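Local coordinates for peroxisomal fatty acid beta-oxidation multifunctional protein MFP2 (PDB 2WTB) that carries out successive steps of peroxisomal fatty acid beta-oxidation, acting as an enoyl-CoA hydratase and a 3-hydroxyacyl-CoA dehydrogenase during seed germination, at residues C417-I422 against Q442-G447; K406-A411 against G436-S441; D431-G436 against V463-T468; E387-V392 against A411-Y416. One frame throughout, in Å; residues are numbered along the deposited sequence.

All four contacts lie in the NAD-binding domain of the 3-hydroxyacyl-CoA dehydrogenase part. Neighbouring centres are about 11 to 12 Å apart, except for those of contacts 3 and 4, which lie about 19 Å apart and do not touch. Along the chain contact 4 closes before contacts 1 and 3 open, whereas contacts 1, 2 and 3 interleave, as do contacts 2 and 4. Helix 403-416 serves contacts 2 and 4, which share A411, while G436 belongs to both contacts 2 and 3. Contacts 1 and 3 reach the same eight-stranded sheet through adjacent strands 445-450 and 459-464. Together they join helix 403-416 and the connecting loops to the sheet of this Rossmann-type domain, away from the predicted hydratase catalytic residues.

Contact 1: C417-I422 against Q442-G447; sequences CPQHCI and QDRIVG
R444 reaches into the turn P418-C421 and contributes by far the most buried surface of this contact, with I422 and Q419 next. Its chain bends at chi3 (-76°), which turns the guanidinium toward the backbone carbonyls of the loop. NH1 of R444 donates to C421 O at 3.2 Å; the bond lies in the carbonyl plane, on a lone pair, with an N-H...O angle of 150°. P418 O is also close, 3.0 Å from R444 NH1. Over one face of the guanidinium lies Q419 O, 3.4 Å from R444 CZ, where the angles are too poor for a hydrogen bond. At the edge of the group, in its plane, a water accepts from R444 NH2 at 2.9 Å and probably donates to C417 O at 3.1 Å. I422 begins strand 422-425, and its CG2 packs on V446 CG1 at 3.8 Å, both side chains touching V472 of helix 470-482. This joins the loop after helix 403-416 to the entry of strand 445-450 in the parallel part of the sheet. With several carbonyl oxygens turned toward one buried arginine, the cation probably offsets the turn's partial negative charge, and this attraction, with the hydrogen bond, probably helps hold the guanidinium in place.

Contact 2: K406-A411 against G436-S441; sequences KQQIFA and GERTKS
Q407 meets R438 through CB and OE1 and E437 through NE2. Its CB lies 3.2 Å from R438 NH1, over a face of the guanidinium, and its OE1 stands above the same group near the rim, with the amide and guanidinium planes 59° apart. The amide runs alongside E437, Q407 NE2 lying 3.6 Å from E437 CB and donating to K434 O. The next residue, Q408, brings its backbone N to the edge of the R438 guanidinium; both are donors, so no bond forms, but the bend at chi2 (60°) carries Q408 OE1 to within 3.6 Å of R438 NH1. Two residues on, F410 O is touched by the methyl of T439, at 3.1 Å from CG2. With chi1 at 77°, T439 OG1 sits between the backbone N and the carbonyl carbon and donates to G436 O at 3.1 Å from above the carbonyl plane, while the methyl lies beside the backbone N. T439 N reaches the same oxygen from the same face, closing the turn G436-T439. With an alanine at T439, G436 O would probably lose one of its two donors and a gap would open beside F410 O. A411 CB lies 4.4 Å from R438 CB. This face of helix 403-416 packs on the loop between helix 432-435 and strand 445-450, with the F410 ring turned inward onto L423, I435 and I445.

Contact 3: D431-G436 against V463-T468; sequences DLNKIG and VRTNHT
L432 and N433, in the first turn of the short helix 432-435, pack on V463, T465 and H467 where antiparallel strand 459-464 runs out of the sheet of the Rossmann-type NAD-binding domain. L432 faces the strand at V463, and N433 the loop that follows it. L432 crosses V463 at a slant, its CD2 lying 3.6 Å from V463 CG1 and also against V463 O. This apolar pair forms the buried side of the contact, and T427 and N492 also touch L432. N433 and T465 instead approach from opposite directions. The T465 branch carrying CG2 extends opposite the backbone N and points between the two polar atoms of the amide, somewhat out of its plane, with T465 CG2 3.0 Å from both N433 OD1 and N433 ND2, a tight fit between methyl and amide. Beside it the imidazole of H467 stands almost perpendicular to that amide, the planes 85° apart, and presents its edge, with N433 ND2 3.6 Å from H467 CD2. Replacing N433 with an alanine would probably strip the T465 methyl and the H467 edge of their neighbour and open a gap between helix and loop. The helix itself is begun by D431 as N-cap, whose OD1 also accepts from N492 ND2. N433 N donates to D431 OD1 at 2.8 Å, meeting that oxygen from above the carboxylate plane.

Contact 4: E387-V392 against A411-Y416; sequences ESFRDV and ADLEKY
A bend at chi2 (-66°), after a chi1 of -55° that sets CG beside the backbone N, turns the R390 side chain across Y416 at the last turn of helix 403-416. Its CD comes within 3.1 Å of Y416 O, and one face of the guanidinium lies over the backbone of that residue. R390 NH2 reaches Y416 CD1 at 3.6 Å without stacking, the guanidinium and ring planes being 68° apart. E387 comes to the same ring at its edge: E387 OE1 is 3.9 Å from Y416 CE1, the carboxylate standing perpendicular to the ring. A weak, nearly straight bond from R390 NE to E387 OE2 (3.3 Å) belongs to their salt bridge. On the buried side F389 CE2 meets L413 CD2 at 4.0 Å, and Y386 meets the F389 ring edge-to-face and lies nearly parallel to the Y416 ring. The loop between strands 380-383 and 394-397 is thereby packed against the C-terminal end of the helix. No hydrogen bond crosses between the two segments; van der Waals packing holds them, and the positive charge of R390, though probably offset in part by E387, is likely to interact favourably with the K415 and Y416 carbonyls at the negative end of the helix dipole.

Contact 1: C417-I422 against Q442-G447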
loop_
_atom_site.group_PDB
_atom_site.type_symbol
_atom_site.label_atom_id
_atom_site.label_comp_id
_atom_site.label_asym_id
_atom_site.label_seq_id
_atom_site.Cartn_x
_atom_site.Cartn_y
_atom_site.Cartn_z
ATOM N N CYS A 417 -31.684 9.839 -14.824
ATOM C CA CYS A 417 -30.746 10.455 -13.888
ATOM C C CYS A 417 -30.750 11.976 -13.970
ATOM O O CYS A 417 -31.181 12.549 -14.971
ATOM C CB CYS A 417 -29.326 9.934 -14.125
ATOM S SG CYS A 417 -29.010 8.287 -13.468
ATOM N N PRO A 418 -30.278 12.633 -12.900
ATOM C CA PRO A 418 -30.052 14.082 -12.886
ATOM C C PRO A 418 -28.946 14.465 -13.867
ATOM O O PRO A 418 -28.103 13.628 -14.195
ATOM C CB PRO A 418 -29.596 14.352 -11.449
ATOM C CG PRO A 418 -30.118 13.198 -10.655
ATOM C CD PRO A 418 -30.060 12.025 -11.577
ATOM N N GLN A 419 -28.949 15.715 -14.319
ATOM C CA GLN A 419 -28.017 16.163 -15.351
ATOM C C GLN A 419 -26.564 16.191 -14.881
ATOM O O GLN A 419 -25.642 16.216 -15.696
ATOM C CB GLN A 419 -28.424 17.547 -15.868
ATOM C CG GLN A 419 -29.909 17.686 -16.161
ATOM C CD GLN A 419 -30.432 16.590 -17.070
ATOM O OE1 GLN A 419 -29.663 15.908 -17.747
ATOM N NE2 GLN A 419 -31.750 16.420 -17.091
ATOM N N HIS A 420 -26.370 16.187 -13.567
ATOM C CA HIS A 420 -25.037 16.275 -12.984
ATOM C C HIS A 420 -24.491 14.897 -12.631
ATOM O O HIS A 420 -23.304 14.741 -12.348
ATOM C CB HIS A 420 -25.081 17.133 -11.721
ATOM C CG HIS A 420 -25.844 16.506 -10.596
ATOM N ND1 HIS A 420 -27.217 16.582 -10.492
ATOM C CD2 HIS A 420 -25.426 15.787 -9.528
ATOM C CE1 HIS A 420 -27.610 15.941 -9.407
ATOM N NE2 HIS A 420 -26.544 15.449 -8.804
ATOM N N CYS A 421 -25.370 13.900 -12.645
ATOM C CA CYS A 421 -25.019 12.552 -12.204
ATOM C C CYS A 421 -23.897 11.935 -13.032
ATOM O O CYS A 421 -23.913 11.999 -14.263
ATOM C CB CYS A 421 -26.252 11.652 -12.242
ATOM S SG CYS A 421 -25.975 10.007 -11.588
ATOM N N ILE A 422 -22.926 11.334 -12.350
ATOM C CA ILE A 422 -21.799 10.693 -13.021
ATOM C C ILE A 422 -22.198 9.342 -13.609
ATOM O O ILE A 422 -22.794 8.510 -12.925
ATOM C CB ILE A 422 -20.604 10.512 -12.067
ATOM C CG1 ILE A 422 -20.044 11.876 -11.660
ATOM C CG2 ILE A 422 -19.524 9.666 -12.719
ATOM C CD1 ILE A 422 -18.973 11.808 -10.604
ATOM N N GLN A 442 -21.229 12.353 -23.059
ATOM C CA GLN A 442 -19.859 11.850 -23.123
ATOM C C GLN A 442 -18.958 12.467 -22.055
ATOM O O GLN A 442 -17.954 11.876 -21.664
ATOM C CB GLN A 442 -19.260 12.078 -24.513
ATOM C CG GLN A 442 -19.877 11.222 -25.608
ATOM C CD GLN A 442 -21.293 11.639 -25.956
ATOM O OE1 GLN A 442 -21.660 12.808 -25.829
ATOM N NE2 GLN A 442 -22.095 10.682 -26.406
ATOM N N ASP A 443 -19.318 13.654 -21.583
ATOM C CA ASP A 443 -18.520 14.328 -20.569
ATOM C C ASP A 443 -18.754 13.726 -19.186
ATOM O O ASP A 443 -17.943 13.906 -18.276
ATOM C CB ASP A 443 -18.838 15.820 -20.545
ATOM C CG ASP A 443 -20.252 16.104 -20.085
ATOM O OD1 ASP A 443 -21.192 15.481 -20.627
ATOM O OD2 ASP A 443 -20.421 16.950 -19.182
ATOM N N ARG A 444 -19.863 13.009 -19.036
ATOM C CA ARG A 444 -20.244 12.437 -17.749
ATOM C C ARG A 444 -19.874 10.963 -17.636
ATOM O O ARG A 444 -19.974 10.373 -16.560
ATOM C CB ARG A 444 -21.750 12.590 -17.522
ATOM C CG ARG A 444 -22.199 13.983 -17.131
ATOM C CD ARG A 444 -23.629 13.956 -16.619
ATOM N NE ARG A 444 -24.604 13.821 -17.698
ATOM C CZ ARG A 444 -25.825 13.318 -17.542
ATOM N NH1 ARG A 444 -26.218 12.881 -16.354
ATOM N NH2 ARG A 444 -26.649 13.240 -18.578
ATOM N N ILE A 445 -19.461 10.366 -18.750
ATOM C CA ILE A 445 -19.153 8.939 -18.777
ATOM C C ILE A 445 -17.684 8.667 -18.471
ATOM O O ILE A 445 -16.791 9.156 -19.164
ATOM C CB ILE A 445 -19.540 8.302 -20.126
ATOM C CG1 ILE A 445 -21.062 8.232 -20.253
ATOM C CG2 ILE A 445 -18.938 6.914 -20.252
ATOM C CD1 ILE A 445 -21.545 7.894 -21.641
ATOM N N VAL A 446 -17.447 7.885 -17.421
ATOM C CA VAL A 446 -16.096 7.579 -16.969
ATOM C C VAL A 446 -15.987 6.107 -16.575
ATOM O O VAL A 446 -16.999 5.433 -16.381
ATOM C CB VAL A 446 -15.694 8.470 -15.774
ATOM C CG1 VAL A 446 -16.530 8.128 -14.551
ATOM C CG2 VAL A 446 -14.205 8.339 -15.472
ATOM N N GLY A 447 -14.759 5.611 -16.466
ATOM C CA GLY A 447 -14.529 4.225 -16.104
ATOM C C GLY A 447 -14.094 4.047 -14.662
ATOM O O GLY A 447 -13.026 4.510 -14.261
HETATM O O HOH W 1 -29.046 12.187 -17.236
#

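Contact 2: K406-A411 against G436-S441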
loop_
_atom_site.group_PDB
_atom_site.type_symbol
_atom_site.label_atom_id
_atom_site.label_comp_id
_atom_site.label_asym_id
_atom_site.label_seq_id
_atom_site.Cartn_x
_atom_site.Cartn_y
_atom_site.Cartn_z
ATOM N N LYS A 406 -25.132 -2.802 -22.526
ATOM C CA LYS A 406 -24.552 -1.643 -21.847
ATOM C C LYS A 406 -25.001 -0.331 -22.488
ATOM O O LYS A 406 -25.369 0.615 -21.792
ATOM C CB LYS A 406 -23.024 -1.728 -21.833
ATOM C CG LYS A 406 -22.443 -2.557 -20.696
ATOM C CD LYS A 406 -20.954 -2.794 -20.906
ATOM C CE LYS A 406 -20.235 -3.107 -19.603
ATOM N NZ LYS A 406 -20.675 -4.392 -19.005
ATOM N N GLN A 407 -24.965 -0.280 -23.815
ATOM C CA GLN A 407 -25.407 0.902 -24.545
ATOM C C GLN A 407 -26.815 1.299 -24.125
ATOM O O GLN A 407 -27.139 2.485 -24.040
ATOM C CB GLN A 407 -25.368 0.651 -26.054
ATOM C CG GLN A 407 -23.991 0.783 -26.678
ATOM C CD GLN A 407 -23.972 0.379 -28.140
ATOM O OE1 GLN A 407 -24.774 -0.446 -28.581
ATOM N NE2 GLN A 407 -23.048 0.956 -28.900
ATOM N N GLN A 408 -27.647 0.295 -23.861
ATOM C CA GLN A 408 -29.037 0.525 -23.487
ATOM C C GLN A 408 -29.157 1.055 -22.063
ATOM O O GLN A 408 -29.989 1.917 -21.779
ATOM C CB GLN A 408 -29.856 -0.760 -23.642
ATOM C CG GLN A 408 -31.325 -0.604 -23.280
ATOM C CD GLN A 408 -32.030 0.437 -24.127
ATOM O OE1 GLN A 408 -31.673 0.659 -25.284
ATOM N NE2 GLN A 408 -33.040 1.083 -23.553
ATOM N N ILE A 409 -28.322 0.537 -21.170
ATOM C CA ILE A 409 -28.338 0.967 -19.778
ATOM C C ILE A 409 -27.980 2.443 -19.654
ATOM O O ILE A 409 -28.573 3.168 -18.857
ATOM C CB ILE A 409 -27.375 0.129 -18.916
ATOM C CG1 ILE A 409 -27.826 -1.333 -18.894
ATOM C CG2 ILE A 409 -27.298 0.689 -17.502
ATOM C CD1 ILE A 409 -27.069 -2.187 -17.908
ATOM N N PHE A 410 -27.017 2.887 -20.454
ATOM C CA PHE A 410 -26.594 4.284 -20.425
ATOM C C PHE A 410 -27.600 5.208 -21.106
ATOM O O PHE A 410 -27.644 6.409 -20.828
ATOM C CB PHE A 410 -25.195 4.442 -21.025
ATOM C CG PHE A 410 -24.094 4.218 -20.033
ATOM C CD1 PHE A 410 -23.233 5.246 -19.688
ATOM C CD2 PHE A 410 -23.938 2.986 -19.419
ATOM C CE1 PHE A 410 -22.225 5.046 -18.767
ATOM C CE2 PHE A 410 -22.933 2.780 -18.496
ATOM C CZ PHE A 410 -22.076 3.812 -18.169
ATOM N N ALA A 411 -28.413 4.644 -21.992
ATOM C CA ALA A 411 -29.514 5.392 -22.579
ATOM C C ALA A 411 -30.544 5.702 -21.496
ATOM O O ALA A 411 -30.998 6.838 -21.361
ATOM C CB ALA A 411 -30.148 4.609 -23.715
ATOM N N GLY A 436 -21.479 4.819 -24.347
ATOM C CA GLY A 436 -22.250 6.049 -24.349
ATOM C C GLY A 436 -22.656 6.505 -25.738
ATOM O O GLY A 436 -22.915 7.688 -25.961
ATOM N N GLU A 437 -22.718 5.561 -26.671
ATOM C CA GLU A 437 -23.054 5.867 -28.056
ATOM C C GLU A 437 -24.432 6.509 -28.197
ATOM O O GLU A 437 -24.593 7.498 -28.915
ATOM C CB GLU A 437 -22.984 4.599 -28.911
ATOM C CG GLU A 437 -23.402 4.800 -30.359
ATOM C CD GLU A 437 -22.443 5.690 -31.128
ATOM O OE1 GLU A 437 -21.291 5.863 -30.674
ATOM O OE2 GLU A 437 -22.843 6.214 -32.189
ATOM N N ARG A 438 -25.422 5.946 -27.511
ATOM C CA ARG A 438 -26.805 6.392 -27.661
ATOM C C ARG A 438 -27.143 7.628 -26.826
ATOM O O ARG A 438 -28.299 8.048 -26.770
ATOM C CB ARG A 438 -27.775 5.257 -27.323
ATOM C CG ARG A 438 -27.610 4.008 -28.172
ATOM C CD ARG A 438 -28.849 3.126 -28.088
ATOM N NE ARG A 438 -28.670 1.857 -28.785
ATOM C CZ ARG A 438 -28.482 0.691 -28.176
ATOM N NH1 ARG A 438 -28.454 0.629 -26.851
ATOM N NH2 ARG A 438 -28.326 -0.417 -28.889
ATOM N N THR A 439 -26.140 8.211 -26.180
ATOM C CA THR A 439 -26.365 9.387 -25.347
ATOM C C THR A 439 -25.580 10.590 -25.851
ATOM O O THR A 439 -24.809 10.491 -26.805
ATOM C CB THR A 439 -25.970 9.130 -23.881
ATOM O OG1 THR A 439 -24.543 9.184 -23.749
ATOM C CG2 THR A 439 -26.477 7.770 -23.416
ATOM N N LYS A 440 -25.791 11.729 -25.202
ATOM C CA LYS A 440 -25.016 12.930 -25.478
ATOM C C LYS A 440 -24.342 13.386 -24.194
ATOM O O LYS A 440 -24.145 14.581 -23.972
ATOM C CB LYS A 440 -25.911 14.039 -26.023
ATOM C CG LYS A 440 -26.463 13.762 -27.410
ATOM C CD LYS A 440 -27.343 14.903 -27.896
ATOM C CE LYS A 440 -27.933 14.592 -29.259
ATOM N NZ LYS A 440 -26.876 14.183 -30.224
ATOM N N SER A 441 -23.990 12.421 -23.351
ATOM C CA SER A 441 -23.407 12.714 -22.050
ATOM C C SER A 441 -21.969 12.222 -21.962
ATOM O O SER A 441 -21.535 11.738 -20.916
ATOM C CB SER A 441 -24.244 12.068 -20.946
ATOM O OG SER A 441 -25.619 12.366 -21.110
#

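Contact 3: D431-G436 against V463-T468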
loop_
_atom_site.group_PDB
_atom_site.type_symbol
_atom_site.label_atom_id
_atom_site.label_comp_id
_atom_site.label_asym_id
_atom_site.label_seq_id
_atom_site.Cartn_x
_atom_site.Cartn_y
_atom_site.Cartn_z
ATOM N N ASP A 431 -14.990 -0.816 -24.911
ATOM C CA ASP A 431 -14.620 0.579 -25.121
ATOM C C ASP A 431 -15.667 1.530 -24.539
ATOM O O ASP A 431 -16.827 1.524 -24.954
ATOM C CB ASP A 431 -14.435 0.838 -26.620
ATOM C CG ASP A 431 -14.246 2.308 -26.950
ATOM O OD1 ASP A 431 -13.986 3.109 -26.029
ATOM O OD2 ASP A 431 -14.355 2.661 -28.142
ATOM N N LEU A 432 -15.246 2.350 -23.581
ATOM C CA LEU A 432 -16.140 3.299 -22.923
ATOM C C LEU A 432 -16.878 4.210 -23.909
ATOM O O LEU A 432 -18.019 4.607 -23.664
ATOM C CB LEU A 432 -15.371 4.142 -21.900
ATOM C CG LEU A 432 -15.127 3.536 -20.515
ATOM C CD1 LEU A 432 -14.396 2.217 -20.620
ATOM C CD2 LEU A 432 -14.339 4.500 -19.658
ATOM N N ASN A 433 -16.230 4.537 -25.021
ATOM C CA ASN A 433 -16.838 5.416 -26.020
ATOM C C ASN A 433 -18.036 4.803 -26.737
ATOM O O ASN A 433 -18.918 5.521 -27.210
ATOM C CB ASN A 433 -15.796 5.891 -27.034
ATOM C CG ASN A 433 -14.920 6.996 -26.485
ATOM O OD1 ASN A 433 -13.702 6.986 -26.658
ATOM N ND2 ASN A 433 -15.539 7.953 -25.806
ATOM N N LYS A 434 -18.067 3.476 -26.816
ATOM C CA LYS A 434 -19.165 2.786 -27.481
ATOM C C LYS A 434 -20.356 2.592 -26.547
ATOM O O LYS A 434 -21.496 2.475 -26.995
ATOM C CB LYS A 434 -18.698 1.444 -28.050
ATOM C CG LYS A 434 -17.807 1.579 -29.271
ATOM C CD LYS A 434 -17.334 0.228 -29.768
ATOM C CE LYS A 434 -16.347 0.379 -30.914
ATOM N NZ LYS A 434 -15.811 -0.938 -31.358
ATOM N N ILE A 435 -20.086 2.566 -25.247
ATOM C CA ILE A 435 -21.141 2.415 -24.254
ATOM C C ILE A 435 -22.065 3.631 -24.245
ATOM O O ILE A 435 -23.287 3.494 -24.157
ATOM C CB ILE A 435 -20.560 2.196 -22.844
ATOM C CG1 ILE A 435 -19.782 0.879 -22.791
ATOM C CG2 ILE A 435 -21.666 2.205 -21.805
ATOM C CD1 ILE A 435 -19.202 0.567 -21.426
ATOM N N GLY A 436 -21.479 4.819 -24.347
ATOM C CA GLY A 436 -22.250 6.049 -24.349
ATOM C C GLY A 436 -22.656 6.505 -25.738
ATOM O O GLY A 436 -22.915 7.688 -25.961
ATOM N N VAL A 463 -10.790 5.213 -15.425
ATOM C CA VAL A 463 -10.556 5.262 -16.864
ATOM C C VAL A 463 -11.203 6.491 -17.495
ATOM O O VAL A 463 -12.427 6.586 -17.582
ATOM C CB VAL A 463 -11.088 3.996 -17.563
ATOM C CG1 VAL A 463 -10.774 4.043 -19.047
ATOM C CG2 VAL A 463 -10.491 2.749 -16.929
ATOM N N ARG A 464 -10.370 7.428 -17.934
ATOM C CA ARG A 464 -10.851 8.649 -18.568
ATOM C C ARG A 464 -10.899 8.463 -20.078
ATOM O O ARG A 464 -10.168 7.646 -20.632
ATOM C CB ARG A 464 -9.920 9.819 -18.238
ATOM C CG ARG A 464 -8.763 9.944 -19.215
ATOM C CD ARG A 464 -7.452 10.284 -18.528
ATOM N NE ARG A 464 -7.264 11.718 -18.360
ATOM C CZ ARG A 464 -6.074 12.309 -18.348
ATOM N NH1 ARG A 464 -4.977 11.586 -18.506
ATOM N NH2 ARG A 464 -5.982 13.624 -18.189
ATOM N N THR A 465 -11.759 9.221 -20.745
ATOM C CA THR A 465 -11.777 9.235 -22.200
ATOM C C THR A 465 -11.277 10.588 -22.670
ATOM O O THR A 465 -10.809 11.392 -21.865
ATOM C CB THR A 465 -13.185 9.000 -22.762
ATOM O OG1 THR A 465 -13.837 7.970 -22.012
ATOM C CG2 THR A 465 -13.105 8.577 -24.214
ATOM N N ASN A 466 -11.369 10.834 -23.974
ATOM C CA ASN A 466 -11.065 12.145 -24.528
ATOM C C ASN A 466 -12.143 13.140 -24.127
ATOM O O ASN A 466 -11.947 14.351 -24.202
ATOM C CB ASN A 466 -10.987 12.076 -26.053
ATOM C CG ASN A 466 -10.072 10.978 -26.543
ATOM O OD1 ASN A 466 -10.430 10.209 -27.437
ATOM N ND2 ASN A 466 -8.881 10.894 -25.957
ATOM N N HIS A 467 -13.286 12.614 -23.696
ATOM C CA HIS A 467 -14.448 13.441 -23.398
ATOM C C HIS A 467 -14.702 13.603 -21.901
ATOM O O HIS A 467 -15.286 14.596 -21.469
ATOM C CB HIS A 467 -15.688 12.871 -24.090
ATOM C CG HIS A 467 -15.494 12.620 -25.552
ATOM N ND1 HIS A 467 -15.628 13.611 -26.502
ATOM C CD2 HIS A 467 -15.169 11.493 -26.229
ATOM C CE1 HIS A 467 -15.396 13.104 -27.699
ATOM N NE2 HIS A 467 -15.118 11.820 -27.562
ATOM N N THR A 468 -14.269 12.627 -21.110
ATOM C CA THR A 468 -14.454 12.699 -19.667
ATOM C C THR A 468 -14.009 14.060 -19.155
ATOM O O THR A 468 -12.872 14.475 -19.377
ATOM C CB THR A 468 -13.661 11.605 -18.931
ATOM O OG1 THR A 468 -14.073 10.315 -19.398
ATOM C CG2 THR A 468 -13.899 11.700 -17.433
#

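Contact 4: E387-V392 against A411-Y416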
loop_
_atom_site.group_PDB
_atom_site.type_symbol
_atom_site.label_atom_id
_atom_site.label_comp_id
_atom_site.label_asym_id
_atom_site.label_seq_id
_atom_site.Cartn_x
_atom_site.Cartn_y
_atom_site.Cartn_z
ATOM N N GLU A 387 -37.034 4.949 -11.328
ATOM C CA GLU A 387 -37.597 6.163 -10.740
ATOM C C GLU A 387 -36.873 6.580 -9.463
ATOM O O GLU A 387 -37.040 7.701 -8.981
ATOM C CB GLU A 387 -39.093 5.992 -10.470
ATOM C CG GLU A 387 -39.946 5.991 -11.727
ATOM C CD GLU A 387 -39.794 7.267 -12.536
ATOM O OE1 GLU A 387 -39.969 7.214 -13.771
ATOM O OE2 GLU A 387 -39.494 8.323 -11.938
ATOM N N SER A 388 -36.068 5.674 -8.921
ATOM C CA SER A 388 -35.298 5.960 -7.718
ATOM C C SER A 388 -33.920 6.513 -8.070
ATOM O O SER A 388 -33.050 6.633 -7.209
ATOM C CB SER A 388 -35.169 4.702 -6.858
ATOM O OG SER A 388 -34.863 3.572 -7.657
ATOM N N PHE A 389 -33.733 6.852 -9.341
ATOM C CA PHE A 389 -32.469 7.400 -9.820
ATOM C C PHE A 389 -32.545 8.917 -9.957
ATOM O O PHE A 389 -31.557 9.572 -10.284
ATOM C CB PHE A 389 -32.092 6.779 -11.167
ATOM C CG PHE A 389 -31.574 5.374 -11.064
ATOM C CD1 PHE A 389 -32.290 4.403 -10.385
ATOM C CD2 PHE A 389 -30.378 5.021 -11.662
ATOM C CE1 PHE A 389 -31.815 3.109 -10.294
ATOM C CE2 PHE A 389 -29.900 3.731 -11.576
ATOM C CZ PHE A 389 -30.619 2.773 -10.891
ATOM N N ARG A 390 -33.728 9.467 -9.702
ATOM C CA ARG A 390 -33.947 10.903 -9.817
ATOM C C ARG A 390 -33.163 11.672 -8.759
ATOM O O ARG A 390 -33.175 12.901 -8.736
ATOM C CB ARG A 390 -35.436 11.219 -9.680
ATOM C CG ARG A 390 -36.323 10.461 -10.650
ATOM C CD ARG A 390 -36.055 10.885 -12.082
ATOM N NE ARG A 390 -37.043 10.333 -13.004
ATOM C CZ ARG A 390 -37.120 10.652 -14.292
ATOM N NH1 ARG A 390 -36.268 11.523 -14.815
ATOM N NH2 ARG A 390 -38.052 10.101 -15.056
ATOM N N ASP A 391 -32.479 10.941 -7.886
ATOM C CA ASP A 391 -31.803 11.550 -6.750
ATOM C C ASP A 391 -30.333 11.143 -6.681
ATOM O O ASP A 391 -29.587 11.631 -5.832
ATOM C CB ASP A 391 -32.519 11.153 -5.457
ATOM C CG ASP A 391 -32.121 12.017 -4.279
ATOM O OD1 ASP A 391 -31.677 13.163 -4.502
ATOM O OD2 ASP A 391 -32.258 11.552 -3.127
ATOM N N VAL A 392 -29.920 10.254 -7.579
ATOM C CA VAL A 392 -28.574 9.686 -7.531
ATOM C C VAL A 392 -27.506 10.646 -8.050
ATOM O O VAL A 392 -27.694 11.308 -9.069
ATOM C CB VAL A 392 -28.492 8.365 -8.318
ATOM C CG1 VAL A 392 -27.155 7.690 -8.073
ATOM C CG2 VAL A 392 -29.630 7.443 -7.922
ATOM N N ALA A 411 -28.413 4.644 -21.992
ATOM C CA ALA A 411 -29.514 5.392 -22.579
ATOM C C ALA A 411 -30.544 5.702 -21.496
ATOM O O ALA A 411 -30.998 6.838 -21.361
ATOM C CB ALA A 411 -30.148 4.609 -23.715
ATOM N N ASP A 412 -30.899 4.681 -20.721
ATOM C CA ASP A 412 -31.840 4.840 -19.617
ATOM C C ASP A 412 -31.249 5.721 -18.521
ATOM O O ASP A 412 -31.938 6.570 -17.958
ATOM C CB ASP A 412 -32.228 3.477 -19.038
ATOM C CG ASP A 412 -33.023 2.634 -20.016
ATOM O OD1 ASP A 412 -33.565 3.198 -20.991
ATOM O OD2 ASP A 412 -33.110 1.406 -19.808
ATOM N N LEU A 413 -29.972 5.507 -18.220
ATOM C CA LEU A 413 -29.283 6.306 -17.215
ATOM C C LEU A 413 -29.420 7.788 -17.529
ATOM O O LEU A 413 -29.885 8.568 -16.703
ATOM C CB LEU A 413 -27.805 5.923 -17.137
ATOM C CG LEU A 413 -27.467 4.621 -16.413
ATOM C CD1 LEU A 413 -25.970 4.375 -16.437
ATOM C CD2 LEU A 413 -27.981 4.665 -14.986
ATOM N N GLU A 414 -29.012 8.165 -18.736
ATOM C CA GLU A 414 -29.096 9.549 -19.184
ATOM C C GLU A 414 -30.526 10.073 -19.089
ATOM O O GLU A 414 -30.749 11.275 -18.943
ATOM C CB GLU A 414 -28.592 9.664 -20.623
ATOM C CG GLU A 414 -28.638 11.068 -21.193
ATOM C CD GLU A 414 -28.321 11.095 -22.674
ATOM O OE1 GLU A 414 -27.531 11.962 -23.101
ATOM O OE2 GLU A 414 -28.854 10.239 -23.411
ATOM N N LYS A 415 -31.491 9.162 -19.167
ATOM C CA LYS A 415 -32.899 9.536 -19.145
ATOM C C LYS A 415 -33.422 9.788 -17.731
ATOM O O LYS A 415 -33.980 10.849 -17.451
ATOM C CB LYS A 415 -33.749 8.465 -19.832
ATOM C CG LYS A 415 -35.231 8.805 -19.901
ATOM C CD LYS A 415 -36.044 7.658 -20.478
ATOM C CE LYS A 415 -35.638 7.351 -21.909
ATOM N NZ LYS A 415 -36.408 6.202 -22.463
ATOM N N TYR A 416 -33.231 8.814 -16.845
ATOM C CA TYR A 416 -33.816 8.867 -15.505
ATOM C C TYR A 416 -32.932 9.557 -14.463
ATOM O O TYR A 416 -33.378 9.829 -13.348
ATOM C CB TYR A 416 -34.180 7.458 -15.023
ATOM C CG TYR A 416 -35.161 6.736 -15.921
ATOM C CD1 TYR A 416 -36.527 6.947 -15.800
ATOM C CD2 TYR A 416 -34.718 5.842 -16.889
ATOM C CE1 TYR A 416 -37.428 6.289 -16.618
ATOM C CE2 TYR A 416 -35.611 5.181 -17.711
ATOM C CZ TYR A 416 -36.964 5.407 -17.572
ATOM O OH TYR A 416 -37.856 4.751 -18.390
#